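Local structure of malate dehydrogenase (Porphyromonas gingivalis, 3FI9) at residues Thr7-Thr12 / Asp76-Val81; Thr34-Leu39 / Gly61-Phe66. The protein probably catalyses the NAD-dependent interconversion of malate and oxaloacetate. All blocks are in the same frame, centred on the assembly; numbering follows the deposited sequence.

How the interactions relate
Interactions 1 and 2 lie side by side in the parallel part of one mixed sheet, their centres about 9 Å apart. Strands 10-14 and 37-40 are neighbours there, so the four strands run in the order 65-67, 37-40, 10-14, 77-82. The two contacts meet directly. E9 O lies 2.7 Å from T34 OG1, probably hydrogen-bonded, and L11 O lies 2.7 Å from C38 N in the same way. K10 CE also packs on C38 CB at 3.5 Å. Each contact comes near the predicted NAD site at its C-terminal end, through V81 and L39. The side chain of L39 in interaction 2 is about 4 Å from that of A16, and the side chain of V81 in interaction 1 is about 5 Å from that of I125.

Interaction 1: residues Thr7-Thr12 / Asp76-Val81; sequences TEEKLT and DAKYIV
E9 lies across K78, with its carboxylate carbon CD 3.8 Å from K78 CG and the two side chains slanting past each other. K78 is bent at chi2 and chi4, and its NZ stays 4.6 Å from E9 OE1, beyond a salt bridge. E9 OE2 pairs instead with K120. E9 OE2 also approaches Y79 OH at 4.1 Å, obliquely to the ring, whose plane is turned 64° from the carboxylate. L11 crosses Y79 at about a right angle, with CD1 3.9 Å from Y79 CB, and both point to the same face. Helices 19-30 and 238-251 pack on that face. T12 and I80 take the other face, where T12 OG1 is bonded to A73 O. K10 runs out extended, CG anti to the backbone N (chi1 167°), past A77. Its NZ bonds to T75 O, and a water links K10 N to D76 O. K10 O is gripped twice, by K78 N at 3.0 Å and by Y79 N at 3.2 Å. T12 N then bonds to Y79 O, and V81 N to T12 O. This is the pairing of the first and fourth strands, at the centre of a Rossmann-type NAD-binding domain.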
ATOM      1  N   THR A   7     -12.962   6.611  13.714  1.00 19.98           N
ATOM      2  CA  THR A   7     -14.074   6.077  14.438  1.00 21.01           C
ATOM      3  C   THR A   7     -13.599   4.833  15.181  1.00 21.60           C
ATOM      4  O   THR A   7     -12.497   4.350  14.915  1.00 21.88           O
ATOM      5  CB  THR A   7     -15.263   5.760  13.466  1.00 22.37           C
ATOM      6  OG1 THR A   7     -16.368   5.264  14.207  1.00 23.70           O
ATOM      7  CG2 THR A   7     -14.881   4.689  12.426  1.00 19.67           C
ATOM      8  N   GLU A   8     -14.399   4.321  16.116  1.00 20.27           N
ATOM      9  CA  GLU A   8     -14.127   3.002  16.700  1.00 20.96           C
ATOM     10  C   GLU A   8     -14.971   1.895  16.043  1.00 19.96           C
ATOM     11  O   GLU A   8     -14.813   0.706  16.329  1.00 19.51           O
ATOM     12  CB  GLU A   8     -14.405   3.023  18.228  1.00 22.09           C
ATOM     13  CG  GLU A   8     -13.632   4.084  18.994  1.00 24.58           C
ATOM     14  CD  GLU A   8     -12.144   3.817  19.015  1.00 25.70           C
ATOM     15  OE1 GLU A   8     -11.759   2.747  19.503  1.00 26.74           O
ATOM     16  OE2 GLU A   8     -11.368   4.691  18.576  1.00 27.23           O
ATOM     17  N   GLU A   9     -15.900   2.267  15.169  1.00 19.49           N
ATOM     18  CA  GLU A   9     -16.763   1.250  14.558  1.00 19.74           C
ATOM     19  C   GLU A   9     -15.985   0.292  13.636  1.00 19.66           C
ATOM     20  O   GLU A   9     -14.964   0.664  13.092  1.00 19.63           O
ATOM     21  CB  GLU A   9     -17.973   1.917  13.879  1.00 20.45           C
ATOM     22  CG  GLU A   9     -18.741   2.716  14.959  1.00 24.43           C
ATOM     23  CD  GLU A   9     -20.141   3.124  14.602  1.00 31.44           C
ATOM     24  OE1 GLU A   9     -21.078   2.758  15.361  1.00 36.14           O
ATOM     25  OE2 GLU A   9     -20.312   3.845  13.610  1.00 33.31           O
ATOM     26  N   LYS A  10     -16.486  -0.928  13.481  1.00 18.02           N
ATOM     27  CA  LYS A  10     -15.778  -1.992  12.752  1.00 17.64           C
ATOM     28  C   LYS A  10     -15.902  -1.792  11.241  1.00 18.57           C
ATOM     29  O   LYS A  10     -16.999  -1.502  10.710  1.00 18.44           O
ATOM     30  CB  LYS A  10     -16.272  -3.359  13.219  1.00 16.52           C
ATOM     31  CG  LYS A  10     -15.873  -4.565  12.378  1.00 19.46           C
ATOM     32  CD  LYS A  10     -16.171  -5.867  13.151  1.00 19.86           C
ATOM     33  CE  LYS A  10     -15.971  -7.085  12.269  1.00 23.63           C
ATOM     34  NZ  LYS A  10     -16.315  -8.346  12.955  1.00 22.12           N
ATOM     35  N   LEU A  11     -14.739  -1.867  10.593  1.00 17.58           N
ATOM     36  CA  LEU A  11     -14.615  -1.907   9.159  1.00 17.95           C
ATOM     37  C   LEU A  11     -14.179  -3.315   8.752  1.00 17.27           C
ATOM     38  O   LEU A  11     -13.129  -3.858   9.190  1.00 17.01           O
ATOM     39  CB  LEU A  11     -13.606  -0.837   8.660  1.00 17.36           C
ATOM     40  CG  LEU A  11     -13.039  -0.997   7.222  1.00 18.88           C
ATOM     41  CD1 LEU A  11     -14.167  -1.040   6.162  1.00 16.60           C
ATOM     42  CD2 LEU A  11     -12.028   0.158   6.871  1.00 13.86           C
ATOM     43  N   THR A  12     -14.998  -3.921   7.910  1.00 16.75           N
ATOM     44  CA  THR A  12     -14.659  -5.214   7.354  1.00 15.66           C
ATOM     45  C   THR A  12     -14.328  -5.197   5.861  1.00 16.18           C
ATOM     46  O   THR A  12     -15.131  -4.769   5.010  1.00 16.30           O
ATOM     47  CB  THR A  12     -15.791  -6.190   7.597  1.00 16.73           C
ATOM     48  OG1 THR A  12     -15.935  -6.373   9.010  1.00 16.59           O
ATOM     49  CG2 THR A  12     -15.505  -7.540   6.925  1.00 15.97           C
ATOM     50  N   ASP A  76     -21.217  -6.822  14.077  1.00 24.98           N
ATOM     51  CA  ASP A  76     -20.775  -5.484  14.516  1.00 24.51           C
ATOM     52  C   ASP A  76     -20.209  -4.644  13.354  1.00 23.77           C
ATOM     53  O   ASP A  76     -19.853  -3.478  13.554  1.00 24.93           O
ATOM     54  CB  ASP A  76     -19.727  -5.557  15.640  1.00 24.74           C
ATOM     55  CG  ASP A  76     -20.222  -6.297  16.879  1.00 29.67           C
ATOM     56  OD1 ASP A  76     -21.347  -6.013  17.346  1.00 31.83           O
ATOM     57  OD2 ASP A  76     -19.459  -7.136  17.410  1.00 31.50           O
ATOM     58  N   ALA A  77     -20.147  -5.196  12.142  1.00 23.74           N
ATOM     59  CA  ALA A  77     -19.622  -4.415  10.992  1.00 22.47           C
ATOM     60  C   ALA A  77     -20.500  -3.197  10.782  1.00 21.66           C
ATOM     61  O   ALA A  77     -21.714  -3.339  10.690  1.00 22.28           O
ATOM     62  CB  ALA A  77     -19.607  -5.285   9.710  1.00 22.12           C
ATOM     63  N   LYS A  78     -19.915  -2.008  10.707  1.00 19.90           N
ATOM     64  CA  LYS A  78     -20.651  -0.832  10.283  1.00 19.37           C
ATOM     65  C   LYS A  78     -20.251  -0.302   8.903  1.00 18.25           C
ATOM     66  O   LYS A  78     -20.973   0.499   8.318  1.00 17.81           O
ATOM     67  CB  LYS A  78     -20.449   0.308  11.259  1.00 18.83           C
ATOM     68  CG  LYS A  78     -21.121   0.053  12.659  1.00 21.05           C
ATOM     69  CD  LYS A  78     -22.581  -0.386  12.529  1.00 23.45           C
ATOM     70  CE  LYS A  78     -23.308  -0.202  13.873  1.00 28.31           C
ATOM     71  NZ  LYS A  78     -23.017  -1.358  14.711  1.00 27.22           N
ATOM     72  N   TYR A  79     -19.072  -0.684   8.451  1.00 17.91           N
ATOM     73  CA  TYR A  79     -18.588  -0.342   7.088  1.00 17.06           C
ATOM     74  C   TYR A  79     -18.042  -1.588   6.481  1.00 17.86           C
ATOM     75  O   TYR A  79     -17.409  -2.398   7.157  1.00 18.33           O
ATOM     76  CB  TYR A  79     -17.508   0.745   7.132  1.00 16.43           C
ATOM     77  CG  TYR A  79     -18.036   1.955   7.832  1.00 17.90           C
ATOM     78  CD1 TYR A  79     -18.706   2.942   7.137  1.00 21.01           C
ATOM     79  CD2 TYR A  79     -17.958   2.066   9.240  1.00 19.63           C
ATOM     80  CE1 TYR A  79     -19.237   4.082   7.813  1.00 21.96           C
ATOM     81  CE2 TYR A  79     -18.486   3.151   9.891  1.00 21.70           C
ATOM     82  CZ  TYR A  79     -19.103   4.163   9.178  1.00 24.38           C
ATOM     83  OH  TYR A  79     -19.636   5.243   9.840  1.00 26.25           O
ATOM     84  N   ILE A  80     -18.304  -1.764   5.182  1.00 17.51           N
ATOM     85  CA  ILE A  80     -17.846  -2.930   4.487  1.00 16.99           C
ATOM     86  C   ILE A  80     -17.326  -2.510   3.135  1.00 17.28           C
ATOM     87  O   ILE A  80     -17.982  -1.734   2.431  1.00 17.45           O
ATOM     88  CB  ILE A  80     -19.006  -3.929   4.200  1.00 18.08           C
ATOM     89  CG1 ILE A  80     -19.595  -4.466   5.520  1.00 17.59           C
ATOM     90  CG2 ILE A  80     -18.474  -5.094   3.342  1.00 16.57           C
ATOM     91  CD1 ILE A  80     -20.876  -5.301   5.316  1.00 21.25           C
ATOM     92  N   VAL A  81     -16.174  -3.039   2.754  1.00 16.43           N
ATOM     93  CA  VAL A  81     -15.677  -2.848   1.397  1.00 15.94           C
ATOM     94  C   VAL A  81     -15.384  -4.209   0.835  1.00 17.20           C
ATOM     95  O   VAL A  81     -14.579  -4.922   1.391  1.00 16.70           O
ATOM     96  CB  VAL A  81     -14.363  -2.027   1.389  1.00 16.28           C
ATOM     97  CG1 VAL A  81     -13.731  -1.970  -0.054  1.00 15.62           C
ATOM     98  CG2 VAL A  81     -14.633  -0.643   1.956  1.00 15.16           C
TER
HETATM   99  O   HOH W   1     -18.752  -1.765  15.299  1.00 23.00           O
HETATM  100  O   HOH W   2     -16.653  -8.213  15.706  1.00 36.78           O

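Interaction 2: residues Thr34-Leu39 / Gly61-Phe66; sequences TPNLCL and GLNLTF
The backbones of P35-L39 and L62-F66 run parallel, with C38 paired to T65 and L39 to F66 at CA-CA distances of 4.7 and 4.5 Å. They lead into the two parallel strands of the beta-alpha-beta unit 37-40, 44-57, 65-67, a crossover of the Rossmann-type NAD-binding domain. P35 O accepts from N63 N, L37 O from T65 N at 3.1 Å, and L39 N donates to T65 O. L37 and L64 lie side by side and point the same way, with L37 CD2 3.7 Å from L64 CD1. The same L64 methyl, CD1, touches L39 CG; here the two side chains slant across each other. L62 CD1 comes back to P35 O. A28 of helix 19-30 packs on L37, and L47 of helix 44-57 on L39. N36 and N63 are also side by side, their amide planes only 10° apart. N36 ND2 bonds to E8 O, and a water lies within bonding reach of both N36 OD1 and N63 O. At the outer end, G61 N bonds to S171 OG of the second subunit. On the face of C38 and T65, the threonine holds OG1 between its backbone N and carbonyl carbon (chi1 51°), which sets T65 OG1 3.3 Å from C38 CB.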
ATOM      1  N   THR A  34     -10.224   3.104  11.549  1.00 15.84           N
ATOM      2  CA  THR A  34     -10.690   2.480  12.813  1.00 15.97           C
ATOM      3  C   THR A  34      -9.631   1.484  13.297  1.00 17.34           C
ATOM      4  O   THR A  34      -9.017   0.755  12.489  1.00 16.11           O
ATOM      5  CB  THR A  34     -12.020   1.709  12.583  1.00 16.10           C
ATOM      6  OG1 THR A  34     -12.388   0.942  13.739  1.00 18.24           O
ATOM      7  CG2 THR A  34     -11.887   0.765  11.436  1.00 16.19           C
ATOM      8  N   PRO A  35      -9.502   1.330  14.617  1.00 16.65           N
ATOM      9  CA  PRO A  35      -8.643   0.264  15.117  1.00 17.04           C
ATOM     10  C   PRO A  35      -9.261  -1.120  14.878  1.00 17.25           C
ATOM     11  O   PRO A  35      -8.546  -2.140  14.813  1.00 18.80           O
ATOM     12  CB  PRO A  35      -8.532   0.562  16.628  1.00 17.94           C
ATOM     13  CG  PRO A  35      -9.644   1.597  16.936  1.00 18.61           C
ATOM     14  CD  PRO A  35     -10.221   2.101  15.672  1.00 17.91           C
ATOM     15  N   ASN A  36     -10.583  -1.157  14.705  1.00 16.20           N
ATOM     16  CA  ASN A  36     -11.271  -2.434  14.573  1.00 17.23           C
ATOM     17  C   ASN A  36     -11.417  -2.784  13.101  1.00 16.58           C
ATOM     18  O   ASN A  36     -12.464  -2.610  12.477  1.00 17.49           O
ATOM     19  CB  ASN A  36     -12.587  -2.365  15.340  1.00 17.18           C
ATOM     20  CG  ASN A  36     -12.321  -2.124  16.832  1.00 18.93           C
ATOM     21  OD1 ASN A  36     -11.614  -2.918  17.455  1.00 18.40           O
ATOM     22  ND2 ASN A  36     -12.793  -0.994  17.373  1.00 21.94           N
ATOM     23  N   LEU A  37     -10.306  -3.222  12.542  1.00 17.12           N
ATOM     24  CA  LEU A  37     -10.250  -3.556  11.121  1.00 16.29           C
ATOM     25  C   LEU A  37     -10.298  -5.065  11.008  1.00 15.26           C
ATOM     26  O   LEU A  37      -9.476  -5.771  11.588  1.00 15.60           O
ATOM     27  CB  LEU A  37      -8.937  -3.008  10.545  1.00 16.47           C
ATOM     28  CG  LEU A  37      -8.676  -3.316   9.078  1.00 15.85           C
ATOM     29  CD1 LEU A  37      -9.697  -2.579   8.283  1.00 15.57           C
ATOM     30  CD2 LEU A  37      -7.202  -2.924   8.667  1.00 13.08           C
ATOM     31  N   CYS A  38     -11.289  -5.574  10.276  1.00 15.68           N
ATOM     32  CA  CYS A  38     -11.502  -7.010  10.180  1.00 16.37           C
ATOM     33  C   CYS A  38     -11.353  -7.494   8.743  1.00 15.92           C
ATOM     34  O   CYS A  38     -11.955  -6.916   7.817  1.00 14.84           O
ATOM     35  CB  CYS A  38     -12.884  -7.358  10.751  1.00 17.47           C
ATOM     36  SG  CYS A  38     -13.365  -9.072  10.554  1.00 21.69           S
ATOM     37  N   LEU A  39     -10.522  -8.522   8.562  1.00 15.00           N
ATOM     38  CA  LEU A  39     -10.199  -9.032   7.237  1.00 15.47           C
ATOM     39  C   LEU A  39     -10.898 -10.367   7.024  1.00 17.22           C
ATOM     40  O   LEU A  39     -10.713 -11.326   7.824  1.00 17.18           O
ATOM     41  CB  LEU A  39      -8.694  -9.163   7.082  1.00 14.49           C
ATOM     42  CG  LEU A  39      -7.830  -7.932   7.393  1.00 17.52           C
ATOM     43  CD1 LEU A  39      -6.412  -8.246   6.902  1.00 18.25           C
ATOM     44  CD2 LEU A  39      -8.420  -6.700   6.668  1.00 13.08           C
ATOM     45  N   GLY A  61      -2.036   0.982  17.919  1.00 19.24           N
ATOM     46  CA  GLY A  61      -3.459   0.895  18.341  1.00 19.09           C
ATOM     47  C   GLY A  61      -4.386   0.048  17.474  1.00 17.57           C
ATOM     48  O   GLY A  61      -5.617  -0.018  17.702  1.00 15.70           O
ATOM     49  N   LEU A  62      -3.827  -0.602  16.458  1.00 16.64           N
ATOM     50  CA  LEU A  62      -4.682  -1.374  15.569  1.00 17.18           C
ATOM     51  C   LEU A  62      -5.156  -2.621  16.303  1.00 18.05           C
ATOM     52  O   LEU A  62      -4.352  -3.288  16.940  1.00 19.48           O
ATOM     53  CB  LEU A  62      -3.924  -1.792  14.307  1.00 16.39           C
ATOM     54  CG  LEU A  62      -4.784  -2.336  13.168  1.00 16.73           C
ATOM     55  CD1 LEU A  62      -5.724  -1.235  12.634  1.00 18.58           C
ATOM     56  CD2 LEU A  62      -3.911  -2.879  12.046  1.00 15.57           C
ATOM     57  N   ASN A  63      -6.424  -2.944  16.177  1.00 17.56           N
ATOM     58  CA  ASN A  63      -6.975  -4.209  16.692  1.00 19.64           C
ATOM     59  C   ASN A  63      -7.366  -5.109  15.498  1.00 17.71           C
ATOM     60  O   ASN A  63      -8.557  -5.316  15.228  1.00 17.03           O
ATOM     61  CB  ASN A  63      -8.252  -3.953  17.476  1.00 19.25           C
ATOM     62  CG  ASN A  63      -8.005  -3.363  18.900  1.00 29.05           C
ATOM     63  OD1 ASN A  63      -7.206  -3.901  19.686  1.00 32.54           O
ATOM     64  ND2 ASN A  63      -8.738  -2.283  19.240  1.00 32.12           N
ATOM     65  N   LEU A  64      -6.389  -5.620  14.775  1.00 18.21           N
ATOM     66  CA  LEU A  64      -6.688  -6.371  13.566  1.00 17.55           C
ATOM     67  C   LEU A  64      -7.307  -7.755  13.895  1.00 18.69           C
ATOM     68  O   LEU A  64      -6.837  -8.454  14.781  1.00 18.17           O
ATOM     69  CB  LEU A  64      -5.414  -6.572  12.764  1.00 17.13           C
ATOM     70  CG  LEU A  64      -5.610  -7.113  11.347  1.00 16.91           C
ATOM     71  CD1 LEU A  64      -6.093  -5.971  10.355  1.00 14.21           C
ATOM     72  CD2 LEU A  64      -4.295  -7.751  10.817  1.00 21.10           C
ATOM     73  N   THR A  65      -8.345  -8.134  13.168  1.00 18.54           N
ATOM     74  CA  THR A  65      -8.931  -9.451  13.288  1.00 18.64           C
ATOM     75  C   THR A  65      -8.991 -10.037  11.878  1.00 19.47           C
ATOM     76  O   THR A  65      -9.033  -9.304  10.885  1.00 19.32           O
ATOM     77  CB  THR A  65     -10.338  -9.495  13.986  1.00 18.49           C
ATOM     78  OG1 THR A  65     -11.253  -8.554  13.393  1.00 19.79           O
ATOM     79  CG2 THR A  65     -10.243  -9.256  15.529  1.00 19.40           C
ATOM     80  N   PHE A  66      -8.940 -11.353  11.774  1.00 19.13           N
ATOM     81  CA  PHE A  66      -9.171 -11.969  10.471  1.00 19.73           C
ATOM     82  C   PHE A  66      -9.956 -13.233  10.653  1.00 20.15           C
ATOM     83  O   PHE A  66      -9.860 -13.893  11.701  1.00 18.84           O
ATOM     84  CB  PHE A  66      -7.900 -12.200   9.683  1.00 19.55           C
ATOM     85  CG  PHE A  66      -6.927 -13.159  10.317  1.00 21.57           C
ATOM     86  CD1 PHE A  66      -6.891 -14.499   9.922  1.00 22.10           C
ATOM     87  CD2 PHE A  66      -6.040 -12.725  11.288  1.00 23.14           C
ATOM     88  CE1 PHE A  66      -5.974 -15.383  10.503  1.00 25.27           C
ATOM     89  CE2 PHE A  66      -5.124 -13.613  11.859  1.00 24.63           C
ATOM     90  CZ  PHE A  66      -5.099 -14.923  11.481  1.00 22.37           C
TER
HETATM   91  O   HOH W   3     -11.374  -5.614  16.671  1.00 28.24           O